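Local coordinates for dioxygenase (Pseudomonas brassicacearum, PDB 5V2D), which probably cleaves the central double bond of lignostilbenes with molecular oxygen to give two aldehydes, using a non-haem iron ion, at residues V122-F127 / K155-P160. Numbering follows the deposited sequence.
Sequences VYRNAF and KEDALP
Arg124 reaches across to Glu156 and Asp157, linking a loop turn to the connection between two strands of a blade in the β-propeller of the carotenoid cleavage oxygenase family. It occupies the third position of a type II turn running from Val122 to Asn125; the turn starts its side chain alongside the other loop, and the bend at chi3 (58°) brings the guanidinium to it. CB departs from the turn with CG beside the backbone N (chi1 -71°), which lays CG over the centre of the neighbouring Tyr123 ring, 3.5 Å above its plane. Beyond CD, NE comes to 3.5 Å from Asp157 CB, which lies over one face of the guanidinium. A short acidic residue suits this place: its methylene supports the flat group, while its OD1 turns to Thr138 for a hydrogen bond.

At the tip, the two terminal nitrogens use separate waters. NH1 donates to a water 2.7 Å away, whose oxygen lies in the guanidinium plane at its edge, and that water in turn donates to Glu156 OE2 and bonds to Tyr123 OH. Direct approach of NH1 to OE2 stops at 4.0 Å, too long for a salt bridge, and Tyr203 OH hydrogen-bonds to both atoms. The other oxygen of Glu156, OE1, is hydrogen-bonded to ND1 of the iron ligand His239, so Glu156 belongs to the second shell of the four-histidine iron site and should help orient that imidazole. A long, flexible lysine suits the Tyr123 edge: Lys155 NZ comes up near the ring plane, 3.4 Å from CE2, and gives OH a weak hydrogen bond, and NZ is also hydrogen-bonded to the carbonyl O of Phe81. On the other branch of the guanidinium, NH2 donates to a second water, and this water donates to the backbone O of Glu156 at 2.7 Å.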
loop_
_atom_site.group_PDB
_atom_site.type_symbol
_atom_site.label_atom_id
_atom_site.label_comp_id
_atom_site.label_asym_id
_atom_site.label_seq_id
_atom_site.Cartn_x
_atom_site.Cartn_y
_atom_site.Cartn_z
ATOM N N VAL A 122 -15.348 -5.067 13.363
ATOM C CA VAL A 122 -15.229 -3.912 12.520
ATOM C C VAL A 122 -13.771 -3.550 12.375
ATOM O O VAL A 122 -13.003 -3.615 13.367
ATOM C CB VAL A 122 -16.037 -2.726 13.141
ATOM C CG1 VAL A 122 -15.743 -1.417 12.432
ATOM C CG2 VAL A 122 -17.576 -3.015 13.066
ATOM N N TYR A 123 -13.383 -3.152 11.163
ATOM C CA TYR A 123 -12.003 -2.736 10.838
ATOM C C TYR A 123 -11.453 -1.780 11.876
ATOM O O TYR A 123 -12.046 -0.707 12.134
ATOM C CB TYR A 123 -11.942 -2.105 9.438
ATOM C CG TYR A 123 -10.610 -1.597 8.999
ATOM C CD1 TYR A 123 -10.339 -0.248 9.007
ATOM C CD2 TYR A 123 -9.551 -2.482 8.602
ATOM C CE1 TYR A 123 -9.067 0.249 8.588
ATOM C CE2 TYR A 123 -8.319 -1.966 8.171
ATOM C CZ TYR A 123 -8.083 -0.614 8.155
ATOM O OH TYR A 123 -6.855 -0.032 7.844
ATOM N N ARG A 124 -10.328 -2.174 12.480
ATOM C CA ARG A 124 -9.558 -1.334 13.423
ATOM C C ARG A 124 -10.434 -0.899 14.608
ATOM O O ARG A 124 -10.274 0.188 15.177
ATOM C CB ARG A 124 -8.906 -0.139 12.728
ATOM C CG ARG A 124 -7.726 -0.536 11.791
ATOM C CD ARG A 124 -6.797 0.632 11.469
ATOM N NE ARG A 124 -6.216 1.226 12.678
ATOM C CZ ARG A 124 -5.353 2.257 12.706
ATOM N NH1 ARG A 124 -5.087 2.875 11.583
ATOM N NH2 ARG A 124 -4.786 2.684 13.883
ATOM N N ASN A 125 -11.421 -1.741 14.957
ATOM C CA ASN A 125 -12.238 -1.460 16.114
ATOM C C ASN A 125 -12.329 -2.739 16.955
ATOM O O ASN A 125 -13.281 -3.562 16.833
ATOM C CB ASN A 125 -13.611 -0.891 15.692
ATOM C CG ASN A 125 -14.469 -0.511 16.914
ATOM O OD1 ASN A 125 -14.039 -0.792 18.048
ATOM N ND2 ASN A 125 -15.670 0.077 16.708
ATOM N N ALA A 126 -11.344 -2.868 17.810
ATOM C CA ALA A 126 -11.265 -4.093 18.648
ATOM C C ALA A 126 -12.400 -4.178 19.684
ATOM O O ALA A 126 -12.710 -5.263 20.159
ATOM C CB ALA A 126 -9.908 -4.167 19.351
ATOM N N PHE A 127 -13.085 -3.077 19.987
ATOM C CA PHE A 127 -14.280 -3.195 20.844
ATOM C C PHE A 127 -15.353 -4.067 20.254
ATOM O O PHE A 127 -16.202 -4.462 20.991
ATOM C CB PHE A 127 -14.890 -1.800 21.192
ATOM C CG PHE A 127 -13.902 -0.872 21.840
ATOM C CD1 PHE A 127 -13.483 -1.120 23.175
ATOM C CD2 PHE A 127 -13.328 0.212 21.138
ATOM C CE1 PHE A 127 -12.547 -0.275 23.798
ATOM C CE2 PHE A 127 -12.372 1.018 21.760
ATOM C CZ PHE A 127 -12.008 0.798 23.094
ATOM N N LYS A 155 1.475 -3.270 8.856
ATOM C CA LYS A 155 0.202 -2.661 8.827
ATOM C C LYS A 155 0.156 -1.590 9.933
ATOM O O LYS A 155 0.614 -1.807 10.999
ATOM C CB LYS A 155 -0.734 -3.760 9.112
ATOM C CG LYS A 155 -2.061 -3.479 9.569
ATOM C CD LYS A 155 -2.929 -3.035 8.634
ATOM C CE LYS A 155 -4.331 -3.535 9.036
ATOM N NZ LYS A 155 -5.128 -2.969 7.870
ATOM N N GLU A 156 -0.427 -0.467 9.593
ATOM C CA GLU A 156 -0.225 0.782 10.317
ATOM C C GLU A 156 -0.900 0.866 11.680
ATOM O O GLU A 156 -0.780 1.895 12.361
ATOM C CB GLU A 156 -0.665 1.983 9.464
ATOM C CG GLU A 156 -2.206 2.067 9.252
ATOM C CD GLU A 156 -2.536 2.917 8.010
ATOM O OE1 GLU A 156 -1.985 2.616 6.924
ATOM O OE2 GLU A 156 -3.336 3.886 8.116
ATOM N N ASP A 157 -1.586 -0.180 12.097
ATOM C CA ASP A 157 -2.231 -0.251 13.436
ATOM C C ASP A 157 -1.360 -0.931 14.466
ATOM O O ASP A 157 -1.772 -1.083 15.588
ATOM C CB ASP A 157 -3.591 -0.952 13.382
ATOM C CG ASP A 157 -3.519 -2.394 12.956
ATOM O OD1 ASP A 157 -2.441 -2.853 12.453
ATOM O OD2 ASP A 157 -4.603 -3.103 13.089
ATOM N N ALA A 158 -0.141 -1.368 14.097
ATOM C CA ALA A 158 0.680 -2.136 15.010
ATOM C C ALA A 158 2.123 -2.188 14.521
ATOM O O ALA A 158 2.425 -1.704 13.414
ATOM C CB ALA A 158 0.106 -3.539 15.162
ATOM N N LEU A 159 2.973 -2.799 15.334
ATOM C CA LEU A 159 4.323 -3.095 14.921
ATOM C C LEU A 159 4.273 -4.172 13.841
ATOM O O LEU A 159 3.295 -4.930 13.739
ATOM C CB LEU A 159 5.098 -3.641 16.136
ATOM C CG LEU A 159 5.480 -2.596 17.221
ATOM C CD1 LEU A 159 6.041 -3.354 18.419
ATOM C CD2 LEU A 159 6.524 -1.684 16.691
ATOM N N PRO A 160 5.304 -4.254 13.018
ATOM C CA PRO A 160 5.320 -5.198 11.923
ATOM C C PRO A 160 5.651 -6.577 12.385
ATOM O O PRO A 160 6.053 -6.750 13.537
ATOM C CB PRO A 160 6.444 -4.661 11.018
ATOM C CG PRO A 160 7.276 -3.778 11.865
ATOM C CD PRO A 160 6.486 -3.348 13.028
HETATM O O HOH W 1 -5.794 2.342 9.046
HETATM O O HOH W 2 -2.169 3.991 13.306
#